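Local coordinates for protein GTP pyrophosphokinase (PDB 2BE3) that probably transfers pyrophosphate from ATP to GTP or GDP, making the stringent-response alarmone (p)ppGpp, at residues G20-K25 with V126-D131; D13-A18 with K137-E142. All blocks are in the same frame, centred on the assembly; numbering follows the deposited sequence.

Contact 1 of 2, residues G20-K25 with V126-D131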
ATOM      1  N   GLY A  20       6.364   3.688   0.095  1.00 72.14           N
ATOM      2  CA  GLY A  20       5.180   3.813   0.949  1.00 71.68           C
ATOM      3  C   GLY A  20       4.340   2.548   0.963  1.00 72.09           C
ATOM      4  O   GLY A  20       3.993   2.048   2.027  1.00 72.94           O
ATOM      5  N   GLU A  21       4.025   2.001  -0.205  1.00 71.81           N
ATOM      6  CA  GLU A  21       3.280   0.751  -0.265  1.00 71.49           C
ATOM      7  C   GLU A  21       4.066  -0.424   0.325  1.00 71.93           C
ATOM      8  O   GLU A  21       3.514  -1.224   1.088  1.00 72.10           O
ATOM      9  CB  GLU A  21       2.856   0.426  -1.678  1.00 71.17           C
ATOM     10  CG  GLU A  21       1.768   1.316  -2.226  1.00 72.02           C
ATOM     11  CD  GLU A  21       1.470   1.037  -3.700  1.00 75.57           C
ATOM     12  OE1 GLU A  21       1.775  -0.089  -4.211  1.00 76.11           O
ATOM     13  OE2 GLU A  21       0.921   1.950  -4.352  1.00 75.52           O
ATOM     14  N   LEU A  22       5.349  -0.527  -0.011  1.00 71.77           N
ATOM     15  CA  LEU A  22       6.133  -1.669   0.428  1.00 72.16           C
ATOM     16  C   LEU A  22       6.359  -1.688   1.951  1.00 72.50           C
ATOM     17  O   LEU A  22       6.262  -2.744   2.579  1.00 72.29           O
ATOM     18  CB  LEU A  22       7.444  -1.757  -0.356  1.00 72.54           C
ATOM     19  CG  LEU A  22       7.272  -2.330  -1.768  1.00 73.09           C
ATOM     20  CD1 LEU A  22       8.472  -2.072  -2.662  1.00 68.70           C
ATOM     21  CD2 LEU A  22       6.986  -3.807  -1.634  1.00 75.46           C
ATOM     22  N   LYS A  23       6.622  -0.518   2.536  1.00 73.31           N
ATOM     23  CA  LYS A  23       6.667  -0.383   4.012  1.00 74.36           C
ATOM     24  C   LYS A  23       5.424  -0.895   4.656  1.00 73.43           C
ATOM     25  O   LYS A  23       5.514  -1.610   5.624  1.00 75.93           O
ATOM     26  CB  LYS A  23       6.924   1.056   4.492  1.00 74.39           C
ATOM     27  CG  LYS A  23       8.377   1.440   4.394  1.00 76.80           C
ATOM     28  CD  LYS A  23       8.700   2.748   5.090  1.00 80.53           C
ATOM     29  CE  LYS A  23       7.864   3.869   4.584  1.00 83.77           C
ATOM     30  NZ  LYS A  23       8.344   5.145   5.183  1.00 88.59           N
ATOM     31  N   ILE A  24       4.260  -0.529   4.150  1.00 72.84           N
ATOM     32  CA  ILE A  24       3.009  -0.999   4.736  1.00 71.81           C
ATOM     33  C   ILE A  24       2.808  -2.511   4.516  1.00 71.49           C
ATOM     34  O   ILE A  24       2.388  -3.231   5.419  1.00 71.64           O
ATOM     35  CB  ILE A  24       1.806  -0.168   4.216  1.00 72.28           C
ATOM     36  CG1 ILE A  24       1.810   1.227   4.843  1.00 72.07           C
ATOM     37  CG2 ILE A  24       0.455  -0.866   4.470  1.00 70.24           C
ATOM     38  CD1 ILE A  24       1.054   2.248   3.958  1.00 73.35           C
ATOM     39  N   LYS A  25       3.124  -2.989   3.321  1.00 71.42           N
ATOM     40  CA  LYS A  25       3.020  -4.414   3.008  1.00 71.40           C
ATOM     41  C   LYS A  25       3.988  -5.271   3.825  1.00 71.21           C
ATOM     42  O   LYS A  25       3.599  -6.275   4.353  1.00 70.71           O
ATOM     43  CB  LYS A  25       3.174  -4.649   1.514  1.00 71.46           C
ATOM     44  CG  LYS A  25       1.920  -4.251   0.746  1.00 71.63           C
ATOM     45  CD  LYS A  25       2.263  -4.047  -0.718  1.00 73.89           C
ATOM     46  CE  LYS A  25       1.021  -4.195  -1.595  1.00 74.92           C
ATOM     47  NZ  LYS A  25       1.409  -4.210  -3.039  1.00 76.43           N
ATOM     48  N   VAL A 126      13.757  -6.498  -6.517  1.00 69.95           N
ATOM     49  CA  VAL A 126      12.463  -6.939  -7.022  1.00 71.11           C
ATOM     50  C   VAL A 126      11.963  -5.977  -8.082  1.00 71.88           C
ATOM     51  O   VAL A 126      12.343  -4.809  -8.079  1.00 72.77           O
ATOM     52  CB  VAL A 126      11.359  -7.125  -5.911  1.00 71.12           C
ATOM     53  CG1 VAL A 126      11.798  -8.138  -4.772  1.00 70.50           C
ATOM     54  CG2 VAL A 126      10.912  -5.793  -5.318  1.00 72.18           C
ATOM     55  N   GLU A 127      11.158  -6.482  -9.006  1.00 71.24           N
ATOM     56  CA  GLU A 127      10.354  -5.622  -9.847  1.00 71.85           C
ATOM     57  C   GLU A 127       9.035  -5.426  -9.134  1.00 71.72           C
ATOM     58  O   GLU A 127       8.417  -6.394  -8.668  1.00 71.05           O
ATOM     59  CB  GLU A 127      10.126  -6.225 -11.209  1.00 71.25           C
ATOM     60  CG  GLU A 127      11.255  -5.972 -12.096  1.00 74.33           C
ATOM     61  CD  GLU A 127      11.171  -6.729 -13.402  1.00 79.82           C
ATOM     62  OE1 GLU A 127      10.113  -7.364 -13.697  1.00 80.62           O
ATOM     63  OE2 GLU A 127      12.187  -6.668 -14.136  1.00 80.51           O
ATOM     64  N   TYR A 128       8.645  -4.157  -9.014  1.00 72.04           N
ATOM     65  CA  TYR A 128       7.425  -3.769  -8.324  1.00 71.74           C
ATOM     66  C   TYR A 128       6.696  -2.775  -9.223  1.00 71.66           C
ATOM     67  O   TYR A 128       7.282  -1.805  -9.712  1.00 71.69           O
ATOM     68  CB  TYR A 128       7.750  -3.182  -6.938  1.00 72.27           C
ATOM     69  CG  TYR A 128       6.530  -2.914  -6.090  1.00 72.84           C
ATOM     70  CD1 TYR A 128       5.882  -3.957  -5.420  1.00 71.97           C
ATOM     71  CD2 TYR A 128       5.997  -1.613  -5.981  1.00 72.63           C
ATOM     72  CE1 TYR A 128       4.750  -3.725  -4.655  1.00 72.59           C
ATOM     73  CE2 TYR A 128       4.846  -1.372  -5.237  1.00 72.48           C
ATOM     74  CZ  TYR A 128       4.233  -2.429  -4.566  1.00 73.81           C
ATOM     75  OH  TYR A 128       3.100  -2.203  -3.808  1.00 74.59           O
ATOM     76  N   THR A 129       5.422  -3.042  -9.474  1.00 71.62           N
ATOM     77  CA  THR A 129       4.593  -2.155 -10.290  1.00 70.89           C
ATOM     78  C   THR A 129       3.675  -1.306  -9.413  1.00 71.47           C
ATOM     79  O   THR A 129       2.959  -1.825  -8.554  1.00 70.55           O
ATOM     80  CB  THR A 129       3.775  -2.970 -11.302  1.00 70.79           C
ATOM     81  OG1 THR A 129       4.709  -3.661 -12.118  1.00 70.11           O
ATOM     82  CG2 THR A 129       2.885  -2.053 -12.216  1.00 68.90           C
ATOM     83  N   VAL A 130       3.733   0.009  -9.618  1.00 72.15           N
ATOM     84  CA  VAL A 130       2.784   0.931  -8.969  1.00 72.31           C
ATOM     85  C   VAL A 130       1.756   1.425  -9.989  1.00 72.68           C
ATOM     86  O   VAL A 130       2.086   1.627 -11.156  1.00 72.52           O
ATOM     87  CB  VAL A 130       3.488   2.133  -8.274  1.00 71.98           C
ATOM     88  CG1 VAL A 130       4.239   1.652  -7.062  1.00 71.39           C
ATOM     89  CG2 VAL A 130       4.428   2.863  -9.244  1.00 71.63           C
ATOM     90  N   ASP A 131       0.510   1.600  -9.541  1.00 73.67           N
ATOM     91  CA  ASP A 131      -0.522   2.245 -10.359  1.00 74.60           C
ATOM     92  C   ASP A 131      -0.511   3.741 -10.114  1.00 75.45           C
ATOM     93  O   ASP A 131      -0.411   4.206  -8.983  1.00 75.16           O
ATOM     94  CB  ASP A 131      -1.897   1.643 -10.083  1.00 74.43           C
ATOM     95  CG  ASP A 131      -1.985   0.189 -10.510  1.00 73.91           C
ATOM     96  OD1 ASP A 131      -2.060  -0.082 -11.728  1.00 71.20           O
ATOM     97  OD2 ASP A 131      -1.991  -0.681  -9.619  1.00 74.63           O
TER
HETATM   98  O   HOH W   1      -0.331   1.360  -6.496  1.00 45.20           O
HETATM   99  O   HOH W   2       1.146  -1.577  -6.445  1.00 50.95           O
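Tyr128 reaches from strand 122-130 to helix 6-35, and its ring is met by three side chains of one helical stretch: Leu22 over a face, Glu21 and Lys25 at the hydroxyl end. The helix packs across the mixed sheet of a RelA/SpoT-type synthetase domain, a member of the nucleotidyltransferase clan; the local segments run at 111° with their axes 10.8 Å apart. CG of Tyr128 stands anti to the backbone N (chi1 -173°), which carries the phenol out from the strand beneath the helix. Leu22 covers one ring face almost centrally, its CG 4.0 Å from the ring centroid and close to the normal, a CH-pi contact. Both methyls lie over that same face, CD1 nearest Tyr128 CG and CD2 3.8 Å from Tyr128 CE1; the two side chains run past each other in opposite directions. At the far end the phenol oxygen both gives and receives. Its proton goes to Glu21 OE1 at 2.5 Å, on the lone pair facing away from the other carboxylate oxygen, with the carboxylate turned 68° from the ring plane. Lys25, extended beyond CG, comes head-on toward the tyrosine side chain and places NZ in the ring plane, donating to Tyr128 OH at 2.7 Å. This ammonium also forms a salt bridge with Asp101, and its positive charge may make the phenol a stronger donor to Glu21. The second carboxylate oxygen of Glu21 accepts from Gln17 NE2, one helical turn earlier. Past the ring, one water lies within hydrogen-bonding distance of Glu21 OE1 and Thr129 O, though it has more acceptors in reach than protons to give. Another ties the carboxylate to the strand end, donating to Glu21 OE2 at 2.6 Å and accepting from Asp131 N at 3.2 Å.

Contact 2 of 2, residues D13-A18 with K137-E142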
ATOM      1  N   ASP A  13       8.447  10.154  -7.950  1.00 73.89           N
ATOM      2  CA  ASP A  13       7.108   9.814  -7.451  1.00 74.01           C
ATOM      3  C   ASP A  13       6.754   8.331  -7.392  1.00 72.14           C
ATOM      4  O   ASP A  13       6.327   7.860  -6.351  1.00 71.81           O
ATOM      5  CB  ASP A  13       6.034  10.576  -8.215  1.00 74.84           C
ATOM      6  CG  ASP A  13       5.505  11.713  -7.432  1.00 81.40           C
ATOM      7  OD1 ASP A  13       5.406  12.840  -7.994  1.00 88.99           O
ATOM      8  OD2 ASP A  13       5.197  11.494  -6.220  1.00 89.35           O
ATOM      9  N   PRO A  14       6.889   7.605  -8.515  1.00 71.11           N
ATOM     10  CA  PRO A  14       6.633   6.158  -8.430  1.00 70.58           C
ATOM     11  C   PRO A  14       7.429   5.464  -7.317  1.00 69.86           C
ATOM     12  O   PRO A  14       6.885   4.597  -6.647  1.00 69.61           O
ATOM     13  CB  PRO A  14       7.044   5.629  -9.812  1.00 70.10           C
ATOM     14  CG  PRO A  14       7.021   6.812 -10.693  1.00 71.33           C
ATOM     15  CD  PRO A  14       7.203   8.049  -9.883  1.00 70.25           C
ATOM     16  N   TYR A  15       8.688   5.866  -7.125  1.00 69.44           N
ATOM     17  CA  TYR A  15       9.545   5.348  -6.058  1.00 69.58           C
ATOM     18  C   TYR A  15       9.066   5.744  -4.655  1.00 69.85           C
ATOM     19  O   TYR A  15       8.992   4.901  -3.782  1.00 70.75           O
ATOM     20  CB  TYR A  15      11.002   5.794  -6.294  1.00 69.69           C
ATOM     21  CG  TYR A  15      11.547   5.299  -7.610  1.00 68.94           C
ATOM     22  CD1 TYR A  15      12.137   4.038  -7.703  1.00 69.53           C
ATOM     23  CD2 TYR A  15      11.442   6.063  -8.766  1.00 68.13           C
ATOM     24  CE1 TYR A  15      12.625   3.561  -8.893  1.00 67.35           C
ATOM     25  CE2 TYR A  15      11.929   5.592  -9.972  1.00 68.02           C
ATOM     26  CZ  TYR A  15      12.524   4.344 -10.032  1.00 67.90           C
ATOM     27  OH  TYR A  15      12.997   3.855 -11.233  1.00 69.38           O
ATOM     28  N   ILE A  16       8.731   7.011  -4.439  1.00 69.43           N
ATOM     29  CA  ILE A  16       8.096   7.433  -3.198  1.00 69.52           C
ATOM     30  C   ILE A  16       6.810   6.597  -2.949  1.00 70.46           C
ATOM     31  O   ILE A  16       6.610   6.043  -1.863  1.00 70.72           O
ATOM     32  CB  ILE A  16       7.787   8.980  -3.228  1.00 69.91           C
ATOM     33  CG1 ILE A  16       9.083   9.791  -3.303  1.00 70.00           C
ATOM     34  CG2 ILE A  16       6.972   9.459  -2.015  1.00 65.78           C
ATOM     35  CD1 ILE A  16       8.890  11.280  -3.683  1.00 69.85           C
ATOM     36  N   GLN A  17       5.955   6.496  -3.963  1.00 70.06           N
ATOM     37  CA  GLN A  17       4.765   5.663  -3.889  1.00 70.15           C
ATOM     38  C   GLN A  17       5.074   4.192  -3.537  1.00 70.68           C
ATOM     39  O   GLN A  17       4.456   3.649  -2.609  1.00 71.06           O
ATOM     40  CB  GLN A  17       3.985   5.732  -5.200  1.00 69.74           C
ATOM     41  CG  GLN A  17       2.609   5.178  -5.078  1.00 69.13           C
ATOM     42  CD  GLN A  17       1.892   5.115  -6.390  1.00 71.63           C
ATOM     43  OE1 GLN A  17       2.249   5.803  -7.340  1.00 75.12           O
ATOM     44  NE2 GLN A  17       0.887   4.260  -6.466  1.00 70.67           N
ATOM     45  N   ALA A  18       6.008   3.574  -4.273  1.00 70.29           N
ATOM     46  CA  ALA A  18       6.459   2.186  -4.038  1.00 70.85           C
ATOM     47  C   ALA A  18       7.039   1.898  -2.651  1.00 71.45           C
ATOM     48  O   ALA A  18       6.711   0.868  -2.065  1.00 71.96           O
ATOM     49  CB  ALA A  18       7.451   1.725  -5.128  1.00 70.41           C
ATOM     50  N   LYS A 137       3.336   1.739 -13.658  1.00 77.22           N
ATOM     51  CA  LYS A 137       4.756   1.981 -13.810  1.00 76.92           C
ATOM     52  C   LYS A 137       5.553   0.935 -12.993  1.00 75.66           C
ATOM     53  O   LYS A 137       5.350   0.785 -11.777  1.00 76.52           O
ATOM     54  CB  LYS A 137       5.049   3.422 -13.398  1.00 77.33           C
ATOM     55  CG  LYS A 137       6.509   3.757 -13.278  1.00 82.21           C
ATOM     56  CD  LYS A 137       7.068   4.107 -14.654  1.00 88.55           C
ATOM     57  CE  LYS A 137       8.545   3.777 -14.769  1.00 90.40           C
ATOM     58  NZ  LYS A 137       8.918   3.918 -16.199  1.00 92.24           N
ATOM     59  N   THR A 138       6.432   0.198 -13.667  1.00 74.32           N
ATOM     60  CA  THR A 138       7.281  -0.811 -13.038  1.00 73.87           C
ATOM     61  C   THR A 138       8.640  -0.235 -12.635  1.00 73.16           C
ATOM     62  O   THR A 138       9.311   0.395 -13.430  1.00 73.49           O
ATOM     63  CB  THR A 138       7.502  -2.020 -13.940  1.00 73.89           C
ATOM     64  OG1 THR A 138       6.255  -2.676 -14.179  1.00 75.14           O
ATOM     65  CG2 THR A 138       8.367  -3.006 -13.253  1.00 75.81           C
ATOM     66  N   ILE A 139       9.023  -0.432 -11.385  1.00 72.20           N
ATOM     67  CA  ILE A 139      10.281   0.086 -10.876  1.00 71.49           C
ATOM     68  C   ILE A 139      11.123  -1.059 -10.262  1.00 71.51           C
ATOM     69  O   ILE A 139      10.598  -2.151  -9.953  1.00 71.64           O
ATOM     70  CB  ILE A 139      10.069   1.289  -9.877  1.00 71.50           C
ATOM     71  CG1 ILE A 139       9.185   0.920  -8.694  1.00 71.06           C
ATOM     72  CG2 ILE A 139       9.420   2.491 -10.569  1.00 69.51           C
ATOM     73  CD1 ILE A 139       9.957   0.595  -7.474  1.00 71.15           C
ATOM     74  N   LEU A 140      12.432  -0.841 -10.145  1.00 70.44           N
ATOM     75  CA  LEU A 140      13.239  -1.683  -9.274  1.00 69.10           C
ATOM     76  C   LEU A 140      13.212  -1.198  -7.814  1.00 68.80           C
ATOM     77  O   LEU A 140      13.463   0.003  -7.521  1.00 69.58           O
ATOM     78  CB  LEU A 140      14.692  -1.835  -9.781  1.00 67.34           C
ATOM     79  CG  LEU A 140      14.893  -2.477 -11.169  1.00 66.87           C
ATOM     80  CD1 LEU A 140      16.358  -2.377 -11.605  1.00 63.98           C
ATOM     81  CD2 LEU A 140      14.408  -3.891 -11.232  1.00 63.35           C
ATOM     82  N   ALA A 141      12.981  -2.133  -6.889  1.00 68.20           N
ATOM     83  CA  ALA A 141      13.197  -1.835  -5.445  1.00 68.74           C
ATOM     84  C   ALA A 141      14.180  -2.845  -4.834  1.00 69.49           C
ATOM     85  O   ALA A 141      14.231  -4.015  -5.243  1.00 69.90           O
ATOM     86  CB  ALA A 141      11.882  -1.832  -4.697  1.00 67.55           C
ATOM     87  N   GLU A 142      14.986  -2.395  -3.887  1.00 69.59           N
ATOM     88  CA  GLU A 142      15.897  -3.285  -3.208  1.00 70.45           C
ATOM     89  C   GLU A 142      15.431  -3.493  -1.761  1.00 70.87           C
ATOM     90  O   GLU A 142      15.309  -2.518  -1.006  1.00 71.36           O
ATOM     91  CB  GLU A 142      17.288  -2.707  -3.257  1.00 70.92           C
ATOM     92  CG  GLU A 142      18.387  -3.598  -2.714  1.00 74.32           C
ATOM     93  CD  GLU A 142      19.517  -2.771  -2.125  1.00 80.18           C
ATOM     94  OE1 GLU A 142      19.263  -1.981  -1.146  1.00 79.77           O
ATOM     95  OE2 GLU A 142      20.647  -2.898  -2.659  1.00 79.21           O
TER
HETATM   96  O   HOH W   3      13.894   1.531 -11.131  1.00 39.07           O
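The Tyr15 ring carries Ile139 on one face: CG2 sits 3.6 Å above the plane, displaced from the centre toward the rim, in a CH-pi contact. In the ring plane, at the edge, lie Leu140 O and a water. That water is 2.5 Å from Tyr15 OH and accepts from Leu140 N at 3.0 Å, joining the phenol to the strand backbone without a direct hydrogen bond between helix and strand. Ile139 is the hub of the apolar contact, and each part of its side chain has its own neighbour. CB comes 3.6 Å from Tyr15 CE1, and CG2 touches both the phenol and Pro14 CB. CG1, held between the backbone N and the carbonyl carbon (chi1 57°), leads CD1 to Ala18 CB at 3.6 Å. Toward the start of the strand, Lys137 brings CG against the CB-CG edge of the proline, 4.0 Å from Pro14 CB; beyond it the chain bends at chi2, and its ammonium makes a salt bridge with Glu70. Helix 6-35, kinked near Pro14, supplies the other side chains, and its segment crosses the strand segment at 64°. Its Tyr15 also meets the ring of Phe11 and reaches Ala77 on strand 77-83, whereas Pro14 and Ala18 lean on Val130 of strand 122-130, so the helix spans three neighbouring strands of the sheet.

Both contacts lay successive turns of helix 6-35 on adjacent antiparallel strands, 122-130 and 137-147, with centres about 7 Å apart. Ala18 of contact 2 joins them, its CB lying 3.7 Å from both Tyr128 CD2 and Val130 CG1 of contact 1; Tyr128 and Ile139 also pair through their backbones. Contact 1 is the more buried, yet the more polar, with charged side chains and waters round a phenol. Contact 2, partly buried, is chiefly aliphatic and aromatic, its single water bridge lying at the ring edge. Each borders the second subunit: Asp131 bonds to Gln100 there, and Asp13 forms a salt bridge with Lys35 of that subunit.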